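Long-range contacts in D-xylonate dehydratase (Caulobacter crescentus, PDB 5OYN), which catalyses the dehydration of D-xylonate to 2-dehydro-3-deoxy-D-arabinonate, and of D-gluconate with similar efficiency, using a [2Fe-2S] cluster and magnesium: residues Ser511-Ile516 against Ala573-Thr578; Arg460-Ile465 against Leu493-Gln498; Gly396-Phe401 against Gly518-Leu523; Leu110-Ser115 against Gly579-Phe584. One frame throughout, in Å; residues are numbered along the deposited sequence.

Contact 1 of 4, residues Ser511-Ile516 against Ala573-Thr578; sequences SPESAI and ASQLDT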
loop_
_atom_site.group_PDB
_atom_site.type_symbol
_atom_site.label_atom_id
_atom_site.label_comp_id
_atom_site.label_asym_id
_atom_site.label_seq_id
_atom_site.Cartn_x
_atom_site.Cartn_y
_atom_site.Cartn_z
ATOM N N SER A 511 30.799 3.468 -34.459
ATOM C CA SER A 511 31.788 2.588 -33.865
ATOM C C SER A 511 32.914 2.313 -34.858
ATOM O O SER A 511 32.653 2.134 -36.055
ATOM C CB SER A 511 31.148 1.264 -33.417
ATOM O OG SER A 511 29.880 1.491 -32.840
ATOM N N PRO A 512 34.179 2.295 -34.403
ATOM C CA PRO A 512 34.513 2.562 -33.000
ATOM C C PRO A 512 34.532 4.057 -32.704
ATOM O O PRO A 512 34.822 4.864 -33.595
ATOM C CB PRO A 512 35.911 1.946 -32.837
ATOM C CG PRO A 512 36.437 1.721 -34.263
ATOM C CD PRO A 512 35.381 2.122 -35.241
ATOM N N GLU A 513 34.205 4.415 -31.466
ATOM C CA GLU A 513 34.076 5.814 -31.099
ATOM C C GLU A 513 35.429 6.514 -31.158
ATOM O O GLU A 513 36.488 5.883 -31.169
ATOM C CB GLU A 513 33.494 5.949 -29.691
ATOM C CG GLU A 513 34.405 5.375 -28.641
ATOM C CD GLU A 513 33.827 5.428 -27.254
ATOM O OE1 GLU A 513 33.727 6.552 -26.708
ATOM O OE2 GLU A 513 33.495 4.346 -26.712
ATOM N N SER A 514 35.371 7.846 -31.175
ATOM C CA SER A 514 36.578 8.665 -31.138
ATOM C C SER A 514 37.533 8.214 -30.034
ATOM O O SER A 514 38.707 7.939 -30.290
ATOM C CB SER A 514 36.189 10.134 -30.958
ATOM O OG SER A 514 37.214 10.876 -30.323
ATOM N N ALA A 515 37.035 8.093 -28.805
ATOM C CA ALA A 515 37.912 7.944 -27.648
ATOM C C ALA A 515 38.727 6.653 -27.643
ATOM O O ALA A 515 39.599 6.504 -26.775
ATOM C CB ALA A 515 37.095 8.029 -26.359
ATOM N N ILE A 516 38.472 5.710 -28.549
ATOM C CA ILE A 516 39.371 4.563 -28.648
ATOM C C ILE A 516 40.024 4.554 -30.025
ATOM O O ILE A 516 40.411 3.500 -30.544
ATOM C CB ILE A 516 38.655 3.233 -28.342
ATOM C CG1 ILE A 516 37.541 2.937 -29.342
ATOM C CG2 ILE A 516 38.136 3.232 -26.922
ATOM C CD1 ILE A 516 37.294 1.439 -29.498
ATOM N N ALA A 573 33.206 -2.534 -21.062
ATOM C CA ALA A 573 32.144 -2.229 -22.017
ATOM C C ALA A 573 32.655 -2.281 -23.457
ATOM O O ALA A 573 33.696 -1.701 -23.784
ATOM C CB ALA A 573 31.536 -0.855 -21.731
ATOM N N SER A 574 31.899 -2.967 -24.314
ATOM C CA SER A 574 32.129 -3.010 -25.749
ATOM C C SER A 574 31.656 -1.714 -26.404
ATOM O O SER A 574 31.209 -0.779 -25.742
ATOM C CB SER A 574 31.405 -4.205 -26.356
ATOM O OG SER A 574 30.124 -3.838 -26.837
ATOM N N GLN A 575 31.736 -1.654 -27.721
ATOM C CA GLN A 575 31.141 -0.536 -28.432
ATOM C C GLN A 575 29.719 -0.886 -28.847
ATOM O O GLN A 575 29.322 -2.058 -28.861
ATOM C CB GLN A 575 31.976 -0.152 -29.660
ATOM C CG GLN A 575 33.388 0.265 -29.339
ATOM C CD GLN A 575 33.468 1.725 -28.931
ATOM O OE1 GLN A 575 33.281 2.627 -29.757
ATOM N NE2 GLN A 575 33.730 1.968 -27.641
ATOM N N LEU A 576 28.946 0.157 -29.189
ATOM C CA LEU A 576 27.549 -0.050 -29.565
ATOM C C LEU A 576 27.394 -0.869 -30.838
ATOM O O LEU A 576 26.294 -1.371 -31.104
ATOM C CB LEU A 576 26.825 1.297 -29.708
ATOM C CG LEU A 576 27.037 2.257 -28.529
ATOM C CD1 LEU A 576 26.586 3.668 -28.872
ATOM C CD2 LEU A 576 26.341 1.731 -27.230
ATOM N N ASP A 577 28.464 -1.009 -31.625
ATOM C CA ASP A 577 28.490 -1.993 -32.702
ATOM C C ASP A 577 27.977 -3.344 -32.203
ATOM O O ASP A 577 27.111 -3.963 -32.829
ATOM C CB ASP A 577 29.922 -2.098 -33.288
ATOM C CG ASP A 577 30.944 -2.797 -32.332
ATOM O OD1 ASP A 577 31.885 -2.125 -31.837
ATOM O OD2 ASP A 577 30.832 -4.027 -32.095
ATOM N N THR A 578 28.494 -3.802 -31.060
ATOM C CA THR A 578 28.098 -5.063 -30.443
ATOM C C THR A 578 27.339 -4.838 -29.139
ATOM O O THR A 578 27.419 -5.657 -28.219
ATOM C CB THR A 578 29.311 -5.966 -30.193
ATOM O OG1 THR A 578 30.446 -5.171 -29.803
ATOM C CG2 THR A 578 29.640 -6.812 -31.448
#
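Gln575 reaches across to Glu513 with both ends of its amide and is gripped twice. Its oxygen OE1 accepts the backbone N of Glu513 at 2.6 Å, the donor standing clear of the carbonyl plane by 29°. Its nitrogen NE2 gives a hydrogen to Glu513 OE2, also 2.6 Å away, an oxygen lying almost in the amide plane and using its anti lone pair. The two side chains cross at about a right angle, their flat ends 35° apart. A bend in the glutamine chain (chi2 -83°) turns the amide so that both of its polar atoms face the same residue, which fixes the flip of the group. Ile516 and Gln575 approach each other from opposite directions, CD1 of Ile516 meeting Gln575 CD at 3.9 Å as an apolar flank.

The case illustrates how two loops of the C-terminal dehydratase region can be joined largely by one side chain, Gln575, together with backbone N-H groups: Ser511-Ile516 starts on the last residue of strand 507-511 and continues, through a cis peptide before Pro512, into a short 3-10 turn, while Ala573-Thr578 follows helix 564-572 and has its own at 576-577. Glu513 is itself held by two further backbone donors, OE2 by Ile465 N and OE1 by Gly466 N.

At the other end of the contact, Ser511 CB packs on Asp577 CB at 3.6 Å. The serine OG, bonded mainly to Asn509 O, also receives a weak bond from Asp577 N at 3.1 Å. Within Ala573-Thr578, Ser574 OG and Thr578 N hold Gln575 O from opposite faces.

Contact 2 of 4, residues Arg460-Ile465 against Leu493-Gln498; sequences RGAGPI and LGDGRQ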
loop_
_atom_site.group_PDB
_atom_site.type_symbol
_atom_site.label_atom_id
_atom_site.label_comp_id
_atom_site.label_asym_id
_atom_site.label_seq_id
_atom_site.Cartn_x
_atom_site.Cartn_y
_atom_site.Cartn_z
ATOM N N ARG A 460 31.843 14.293 -30.795
ATOM C CA ARG A 460 32.683 13.141 -30.496
ATOM C C ARG A 460 32.997 13.106 -29.007
ATOM O O ARG A 460 32.898 14.116 -28.304
ATOM C CB ARG A 460 33.993 13.155 -31.305
ATOM C CG ARG A 460 34.860 14.387 -31.059
ATOM C CD ARG A 460 36.357 14.086 -31.145
ATOM N NE ARG A 460 37.115 15.331 -31.279
ATOM C CZ ARG A 460 37.661 15.764 -32.414
ATOM N NH1 ARG A 460 37.553 15.045 -33.521
ATOM N NH2 ARG A 460 38.318 16.919 -32.440
ATOM N N GLY A 461 33.400 11.925 -28.542
ATOM C CA GLY A 461 33.631 11.684 -27.136
ATOM C C GLY A 461 32.405 11.273 -26.355
ATOM O O GLY A 461 32.453 11.251 -25.114
ATOM N N ALA A 462 31.307 10.944 -27.041
ATOM C CA ALA A 462 30.041 10.606 -26.405
ATOM C C ALA A 462 29.713 9.120 -26.526
ATOM O O ALA A 462 28.541 8.731 -26.442
ATOM C CB ALA A 462 28.909 11.457 -26.986
ATOM N N GLY A 463 30.721 8.282 -26.701
ATOM C CA GLY A 463 30.488 6.867 -26.810
ATOM C C GLY A 463 30.610 6.186 -25.472
ATOM O O GLY A 463 30.828 6.829 -24.436
ATOM N N PRO A 464 30.473 4.857 -25.473
ATOM C CA PRO A 464 30.538 4.097 -24.213
ATOM C C PRO A 464 31.757 4.401 -23.365
ATOM O O PRO A 464 31.675 4.344 -22.129
ATOM C CB PRO A 464 30.539 2.638 -24.687
ATOM C CG PRO A 464 29.841 2.670 -26.020
ATOM C CD PRO A 464 30.062 4.029 -26.621
ATOM N N ILE A 465 32.890 4.721 -23.986
ATOM C CA ILE A 465 34.116 4.969 -23.238
ATOM C C ILE A 465 34.304 6.455 -22.978
ATOM O O ILE A 465 34.700 6.858 -21.878
ATOM C CB ILE A 465 35.322 4.371 -23.998
ATOM C CG1 ILE A 465 35.095 2.886 -24.305
ATOM C CG2 ILE A 465 36.608 4.565 -23.218
ATOM C CD1 ILE A 465 35.093 1.996 -23.077
ATOM N N LEU A 493 25.950 14.035 -37.022
ATOM C CA LEU A 493 26.719 12.805 -36.926
ATOM C C LEU A 493 27.531 12.832 -35.640
ATOM O O LEU A 493 28.029 13.889 -35.244
ATOM C CB LEU A 493 27.634 12.640 -38.146
ATOM C CG LEU A 493 28.739 11.587 -38.059
ATOM C CD1 LEU A 493 28.844 10.896 -39.384
ATOM C CD2 LEU A 493 30.067 12.233 -37.704
ATOM N N GLY A 494 27.658 11.673 -34.995
ATOM C CA GLY A 494 28.450 11.582 -33.778
ATOM C C GLY A 494 28.615 10.144 -33.336
ATOM O O GLY A 494 27.955 9.234 -33.851
ATOM N N ASP A 495 29.516 9.950 -32.368
ATOM C CA ASP A 495 29.778 8.628 -31.805
ATOM C C ASP A 495 28.942 8.348 -30.557
ATOM O O ASP A 495 29.150 7.318 -29.899
ATOM C CB ASP A 495 31.278 8.450 -31.495
ATOM C CG ASP A 495 31.793 9.421 -30.430
ATOM O OD1 ASP A 495 31.086 10.406 -30.119
ATOM O OD2 ASP A 495 32.912 9.200 -29.900
ATOM N N GLY A 496 28.013 9.243 -30.222
ATOM C CA GLY A 496 27.025 9.010 -29.199
ATOM C C GLY A 496 25.678 8.634 -29.786
ATOM O O GLY A 496 25.572 8.166 -30.927
ATOM N N ARG A 497 24.630 8.846 -28.984
ATOM C CA ARG A 497 23.252 8.469 -29.306
ATOM C C ARG A 497 22.374 9.719 -29.340
ATOM O O ARG A 497 22.849 10.845 -29.189
ATOM C CB ARG A 497 22.724 7.437 -28.299
ATOM C CG ARG A 497 23.779 6.419 -27.829
ATOM C CD ARG A 497 23.202 5.260 -27.030
ATOM N NE ARG A 497 21.993 5.664 -26.327
ATOM C CZ ARG A 497 21.975 6.212 -25.116
ATOM N NH1 ARG A 497 23.105 6.401 -24.461
ATOM N NH2 ARG A 497 20.824 6.565 -24.563
ATOM N N GLN A 498 21.080 9.514 -29.565
ATOM C CA GLN A 498 20.093 10.571 -29.410
ATOM C C GLN A 498 18.830 9.941 -28.856
ATOM O O GLN A 498 18.630 8.729 -28.971
ATOM C CB GLN A 498 19.787 11.280 -30.728
ATOM C CG GLN A 498 18.878 10.482 -31.634
ATOM C CD GLN A 498 18.705 11.132 -32.983
ATOM O OE1 GLN A 498 19.284 12.189 -33.262
ATOM N NE2 GLN A 498 17.889 10.514 -33.831
#
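The carboxylate of Asp495 is the flat group that joins the two loops, and its two oxygens meet Gly461 and Ala462 in different ways. At the edge, OD2 offers its syn lone pair to Gly461 N, 3.1 Å away. Above the plane, at 35° to it, Ala462 N gives a nearly straight bond of 3.1 Å to OD1. Two consecutive backbone N-H groups therefore hold the two oxygens. With chi1 at 63°, CG stands between the backbone N and the carbonyl carbon of Asp495, and the carboxylate is thereby swung across to the peptides of the other loop.

Around this polar centre the packing is mostly of backbone, with the one methyl of Ala462. That CB touches Gly496 CA at 3.8 Å, and Gly463 CA lies 3.4 Å from Asp495 O. Gly496 suits the close passage, since a side chain there would run into the methyl of Ala462.

Both loops emerge from the C-terminal ends of neighbouring parallel strands, 455-460 and 492-494, of the mixed sheet; the contact thus continues the pairing of the strands by other means. Arg460 sends its guanidinium elsewhere, into a salt bridge with Asp435, while Arg497 makes a weak hydrogen bond to the magnesium ligand Glu472.

Asp495 OD2 has a further donor, the N of Ser514. Three backbone N-H groups thus share one buried carboxylate, and their peptide dipoles would be expected to stabilise its negative charge.

Contact 3 of 4, residues Gly396-Phe401 against Gly518-Leu523; sequences GNLFDF and GGLSWL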
loop_
_atom_site.group_PDB
_atom_site.type_symbol
_atom_site.label_atom_id
_atom_site.label_comp_id
_atom_site.label_asym_id
_atom_site.label_seq_id
_atom_site.Cartn_x
_atom_site.Cartn_y
_atom_site.Cartn_z
ATOM N N GLY A 396 32.605 3.978 -43.623
ATOM C CA GLY A 396 33.584 4.843 -44.240
ATOM C C GLY A 396 34.919 4.765 -43.544
ATOM O O GLY A 396 35.242 3.781 -42.870
ATOM N N ASN A 397 35.695 5.827 -43.746
ATOM C CA ASN A 397 36.954 6.015 -43.050
ATOM C C ASN A 397 36.768 6.647 -41.678
ATOM O O ASN A 397 37.738 6.727 -40.916
ATOM C CB ASN A 397 37.892 6.874 -43.903
ATOM C CG ASN A 397 37.402 8.302 -44.050
ATOM O OD1 ASN A 397 36.204 8.577 -43.975
ATOM N ND2 ASN A 397 38.332 9.222 -44.263
ATOM N N LEU A 398 35.552 7.087 -41.345
ATOM C CA LEU A 398 35.296 7.731 -40.063
ATOM C C LEU A 398 34.803 6.763 -38.998
ATOM O O LEU A 398 34.967 7.038 -37.805
ATOM C CB LEU A 398 34.279 8.854 -40.242
ATOM C CG LEU A 398 34.858 10.121 -40.864
ATOM C CD1 LEU A 398 33.744 11.028 -41.372
ATOM C CD2 LEU A 398 35.775 10.853 -39.881
ATOM N N PHE A 399 34.211 5.646 -39.403
ATOM C CA PHE A 399 33.691 4.621 -38.510
ATOM C C PHE A 399 33.349 3.415 -39.367
ATOM O O PHE A 399 32.953 3.559 -40.531
ATOM C CB PHE A 399 32.442 5.096 -37.752
ATOM C CG PHE A 399 31.460 5.836 -38.618
ATOM C CD1 PHE A 399 30.581 5.144 -39.445
ATOM C CD2 PHE A 399 31.429 7.226 -38.614
ATOM C CE1 PHE A 399 29.695 5.820 -40.264
ATOM C CE2 PHE A 399 30.542 7.910 -39.428
ATOM C CZ PHE A 399 29.668 7.204 -40.255
ATOM N N ASP A 400 33.502 2.229 -38.783
ATOM C CA ASP A 400 33.159 1.016 -39.508
ATOM C C ASP A 400 31.663 0.741 -39.508
ATOM O O ASP A 400 31.182 0.019 -40.389
ATOM C CB ASP A 400 33.915 -0.177 -38.919
ATOM C CG ASP A 400 35.424 0.054 -38.861
ATOM O OD1 ASP A 400 35.967 0.789 -39.738
ATOM O OD2 ASP A 400 36.054 -0.504 -37.929
ATOM N N PHE A 401 30.922 1.308 -38.556
ATOM C CA PHE A 401 29.486 1.092 -38.450
ATOM C C PHE A 401 28.844 2.323 -37.828
ATOM O O PHE A 401 29.404 2.935 -36.913
ATOM C CB PHE A 401 29.171 -0.161 -37.616
ATOM C CG PHE A 401 27.705 -0.343 -37.307
ATOM C CD1 PHE A 401 26.911 -1.141 -38.117
ATOM C CD2 PHE A 401 27.126 0.263 -36.191
ATOM C CE1 PHE A 401 25.565 -1.320 -37.848
ATOM C CE2 PHE A 401 25.771 0.093 -35.910
ATOM C CZ PHE A 401 24.989 -0.702 -36.744
ATOM N N GLY A 518 38.736 5.676 -33.071
ATOM C CA GLY A 518 37.948 5.573 -34.280
ATOM C C GLY A 518 38.194 6.771 -35.170
ATOM O O GLY A 518 38.796 7.767 -34.767
ATOM N N GLY A 519 37.703 6.676 -36.408
ATOM C CA GLY A 519 37.984 7.713 -37.391
ATOM C C GLY A 519 37.624 9.118 -36.940
ATOM O O GLY A 519 38.244 10.095 -37.371
ATOM N N LEU A 520 36.627 9.250 -36.067
ATOM C CA LEU A 520 36.261 10.583 -35.608
ATOM C C LEU A 520 37.332 11.224 -34.732
ATOM O O LEU A 520 37.225 12.417 -34.437
ATOM C CB LEU A 520 34.924 10.529 -34.858
ATOM C CG LEU A 520 33.682 10.418 -35.756
ATOM C CD1 LEU A 520 32.419 10.301 -34.932
ATOM C CD2 LEU A 520 33.587 11.591 -36.727
ATOM N N SER A 521 38.366 10.476 -34.325
ATOM C CA SER A 521 39.405 11.072 -33.487
ATOM C C SER A 521 40.261 12.065 -34.259
ATOM O O SER A 521 40.798 13.004 -33.661
ATOM C CB SER A 521 40.292 9.996 -32.854
ATOM O OG SER A 521 40.470 8.885 -33.711
ATOM N N TRP A 522 40.393 11.898 -35.579
ATOM C CA TRP A 522 41.260 12.769 -36.359
ATOM C C TRP A 522 40.515 13.785 -37.206
ATOM O O TRP A 522 41.162 14.660 -37.793
ATOM C CB TRP A 522 42.202 11.948 -37.259
ATOM C CG TRP A 522 41.595 10.844 -38.111
ATOM C CD1 TRP A 522 41.678 9.486 -37.889
ATOM C CD2 TRP A 522 40.880 10.999 -39.344
ATOM N NE1 TRP A 522 41.036 8.797 -38.897
ATOM C CE2 TRP A 522 40.532 9.702 -39.797
ATOM C CE3 TRP A 522 40.481 12.105 -40.097
ATOM C CZ2 TRP A 522 39.808 9.489 -40.971
ATOM C CZ3 TRP A 522 39.760 11.891 -41.271
ATOM C CH2 TRP A 522 39.434 10.594 -41.695
ATOM N N LEU A 523 39.189 13.710 -37.283
ATOM C CA LEU A 523 38.440 14.687 -38.064
ATOM C C LEU A 523 38.567 16.076 -37.444
ATOM O O LEU A 523 38.716 16.232 -36.229
ATOM C CB LEU A 523 36.977 14.268 -38.171
ATOM C CG LEU A 523 35.940 15.212 -38.775
ATOM C CD1 LEU A 523 35.780 14.989 -40.273
ATOM C CD2 LEU A 523 34.624 14.964 -38.087
#
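Leu398 and Asn397 pack on a stretch with helical backbone angles but without regular helix bonds, Gly519-Ser521, and on the indole that follows it. This stretch belongs to the link between strands 507-511 and 528-532 in the C-terminal dehydratase region; the other segment runs into strand 401-404, where Asp400 and Phe401 both face Ser511 in a classic beta bulge.

Apolar contacts converge on one methyl group. Leu398 CD2 meets Leu520 CD2 at 3.9 Å and Leu523 CB at 4.0 Å. The same methyl sits over one face of the Trp522 ring, displaced toward the rim, and comes within 4.1 Å of CH2. Gly519 O lies over that face too. Trp522 takes up this place with chi1 at 49°, its ring folded back above the residues from which it springs.

The amide-ring contact is of another kind. Asn397 comes to the ring at its edge rather than over a face: ND2 is 3.1 Å from Trp522 CH2, and the amide plane is turned 64° from that of the indole. On the far side of the amide, OD1 accepts the backbone N of Ala540 in strand 537-540, which fixes how the group is rotated. With a leucine in place of Asn397, Ala540 N would probably lose its acceptor and the edge of the indole its polar neighbour.

Backbone proximity completes the contact. The CA atoms of Leu398 and Gly519 are 3.8 Å apart, which leaves no room for a side chain on the glycine: a CB would collide with Asn397 O and with Leu398 CA.

Contact 4 of 4, residues Leu110-Ser115 against Gly579-Phe584; sequences LDRNLS and GGVLEF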
loop_
_atom_site.group_PDB
_atom_site.type_symbol
_atom_site.label_atom_id
_atom_site.label_comp_id
_atom_site.label_asym_id
_atom_site.label_seq_id
_atom_site.Cartn_x
_atom_site.Cartn_y
_atom_site.Cartn_z
ATOM N N LEU A 110 24.724 3.964 -18.534
ATOM C CA LEU A 110 25.639 3.343 -17.590
ATOM C C LEU A 110 24.966 2.241 -16.787
ATOM O O LEU A 110 25.638 1.331 -16.290
ATOM C CB LEU A 110 26.184 4.405 -16.641
ATOM C CG LEU A 110 27.363 5.193 -17.186
ATOM C CD1 LEU A 110 27.766 6.264 -16.193
ATOM C CD2 LEU A 110 28.494 4.231 -17.436
ATOM N N ASP A 111 23.648 2.304 -16.644
ATOM C CA ASP A 111 22.961 1.503 -15.644
ATOM C C ASP A 111 22.442 0.180 -16.179
ATOM O O ASP A 111 22.226 -0.745 -15.389
ATOM C CB ASP A 111 21.810 2.311 -15.046
ATOM C CG ASP A 111 22.301 3.342 -14.045
ATOM O OD1 ASP A 111 23.338 3.066 -13.400
ATOM O OD2 ASP A 111 21.670 4.417 -13.907
ATOM N N ARG A 112 22.253 0.061 -17.496
ATOM C CA ARG A 112 21.670 -1.159 -18.032
ATOM C C ARG A 112 22.513 -2.369 -17.668
ATOM O O ARG A 112 21.984 -3.400 -17.239
ATOM C CB ARG A 112 21.514 -1.045 -19.537
ATOM C CG ARG A 112 20.749 -2.195 -20.132
ATOM C CD ARG A 112 21.027 -2.310 -21.612
ATOM N NE ARG A 112 22.259 -3.050 -21.837
ATOM C CZ ARG A 112 22.984 -2.983 -22.946
ATOM N NH1 ARG A 112 22.606 -2.207 -23.950
ATOM N NH2 ARG A 112 24.087 -3.703 -23.046
ATOM N N ASN A 113 23.833 -2.248 -17.797
ATOM C CA ASN A 113 24.693 -3.382 -17.496
ATOM C C ASN A 113 24.783 -3.619 -15.993
ATOM O O ASN A 113 24.790 -4.771 -15.542
ATOM C CB ASN A 113 26.075 -3.160 -18.120
ATOM C CG ASN A 113 26.073 -3.349 -19.651
ATOM O OD1 ASN A 113 25.240 -4.071 -20.205
ATOM N ND2 ASN A 113 27.013 -2.700 -20.327
ATOM N N LEU A 114 24.818 -2.538 -15.203
ATOM C CA LEU A 114 24.840 -2.667 -13.746
ATOM C C LEU A 114 23.566 -3.323 -13.228
ATOM O O LEU A 114 23.613 -4.177 -12.339
ATOM C CB LEU A 114 25.045 -1.296 -13.103
ATOM C CG LEU A 114 25.003 -1.224 -11.574
ATOM C CD1 LEU A 114 25.964 -2.196 -10.924
ATOM C CD2 LEU A 114 25.279 0.197 -11.099
ATOM N N SER A 115 22.413 -2.932 -13.761
ATOM C CA SER A 115 21.176 -3.600 -13.386
ATOM C C SER A 115 21.199 -5.058 -13.835
ATOM O O SER A 115 20.758 -5.950 -13.101
ATOM C CB SER A 115 19.991 -2.840 -13.987
ATOM O OG SER A 115 18.747 -3.435 -13.678
ATOM N N GLY A 579 26.629 -3.713 -29.043
ATOM C CA GLY A 579 25.624 -3.523 -28.017
ATOM C C GLY A 579 26.107 -2.999 -26.686
ATOM O O GLY A 579 25.427 -3.217 -25.677
ATOM N N GLY A 580 27.251 -2.311 -26.650
ATOM C CA GLY A 580 27.825 -1.802 -25.416
ATOM C C GLY A 580 27.643 -2.730 -24.231
ATOM O O GLY A 580 27.154 -2.316 -23.169
ATOM N N VAL A 581 27.996 -4.002 -24.428
ATOM C CA VAL A 581 27.810 -5.029 -23.420
ATOM C C VAL A 581 29.082 -5.158 -22.596
ATOM O O VAL A 581 30.172 -4.754 -23.018
ATOM C CB VAL A 581 27.434 -6.384 -24.051
ATOM C CG1 VAL A 581 26.302 -6.219 -25.045
ATOM C CG2 VAL A 581 28.649 -7.006 -24.718
ATOM N N LEU A 582 28.937 -5.719 -21.393
ATOM C CA LEU A 582 30.081 -6.213 -20.633
ATOM C C LEU A 582 30.636 -7.413 -21.388
ATOM O O LEU A 582 30.057 -8.503 -21.359
ATOM C CB LEU A 582 29.666 -6.587 -19.220
ATOM C CG LEU A 582 29.234 -5.390 -18.380
ATOM C CD1 LEU A 582 29.016 -5.799 -16.917
ATOM C CD2 LEU A 582 30.273 -4.293 -18.502
ATOM N N GLU A 583 31.761 -7.201 -22.082
ATOM C CA GLU A 583 32.241 -8.176 -23.056
ATOM C C GLU A 583 32.578 -9.514 -22.397
ATOM O O GLU A 583 32.297 -10.581 -22.958
ATOM C CB GLU A 583 33.443 -7.599 -23.798
ATOM C CG GLU A 583 33.884 -8.434 -24.978
ATOM C CD GLU A 583 33.081 -8.155 -26.234
ATOM O OE1 GLU A 583 33.251 -7.067 -26.827
ATOM O OE2 GLU A 583 32.280 -9.029 -26.632
ATOM N N PHE A 584 33.152 -9.481 -21.190
ATOM C CA PHE A 584 33.411 -10.728 -20.479
ATOM C C PHE A 584 32.124 -11.494 -20.181
ATOM O O PHE A 584 32.156 -12.720 -20.027
ATOM C CB PHE A 584 34.151 -10.443 -19.177
ATOM C CG PHE A 584 33.250 -10.016 -18.057
ATOM C CD1 PHE A 584 32.993 -8.670 -17.836
ATOM C CD2 PHE A 584 32.651 -10.954 -17.225
ATOM C CE1 PHE A 584 32.164 -8.261 -16.808
ATOM C CE2 PHE A 584 31.811 -10.552 -16.193
ATOM C CZ PHE A 584 31.566 -9.204 -15.987
#
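Arg112 leaves its helix with CG opposite the backbone N (chi1 -172°) and then bends at chi3 (83°), which brings the guanidinium round to the carbonyl of Gly579. Asn113, whose CB is directed toward the other segment, sets CG beside its own backbone N (chi1 -74°), and this carries the amide to the next carbonyl. NH2 of Arg112 meets Gly579 O at 3.0 Å, within the guanidinium plane and nearly along the C=O axis; a weak second bond runs from NH1 to the same oxygen. Asn113 ND2 takes the following carbonyl, Gly580 O, at 2.9 Å, with the donor in the carbonyl plane. The two side chains are also tied together, Arg112 NH2 giving a bond of 3.1 Å to Asn113 OD1.

Nearer the helix, Asn113 CB lies 3.9 Å from Leu582 CG as the two side chains slide past each other in opposite directions. Both glycines have positive phi, a conformation that presents their successive carbonyls to the helix. Cutting Asn113 back to alanine would probably leave Gly580 O without this donor and Arg112 NH2 without its tether at OD1.

Helix 109-125 belongs to the N-terminal dehydratase region, so the contact ties that part of the chain to a turn 464 residues further on. NH1 of Arg112 is also bonded to His292 ND1, and the Arg112 side chain lies about 8 Å from that of the magnesium ligand Glu101. Across the contact the guanidinium meets neutral carbonyl oxygens rather than a carboxylate, so little of its positive charge is likely to be cancelled there.

How the contacts relate
Contact 1 is the hub of the set, touching each of the other three. Its centre lies about 9 Å from that of contact 2, about 11 Å from that of contact 3 and about 13 Å from that of contact 4. Glu513 O, 3.0 Å from Gly518 N, leads on to contact 3, and Ser574 N, 2.8 Å from Val581 O, to contact 4. Contacts 2 and 3 meet through Arg460 NH1, 2.8 Å from Leu520 O, whereas contact 4 touches neither of them. Three of the contacts come near the magnesium site: the side chain of Arg112 lies about 10 Å from the ion, the side chain of Leu576 and the residue Gly496 about 12 Å. Contact 3 is away from the site.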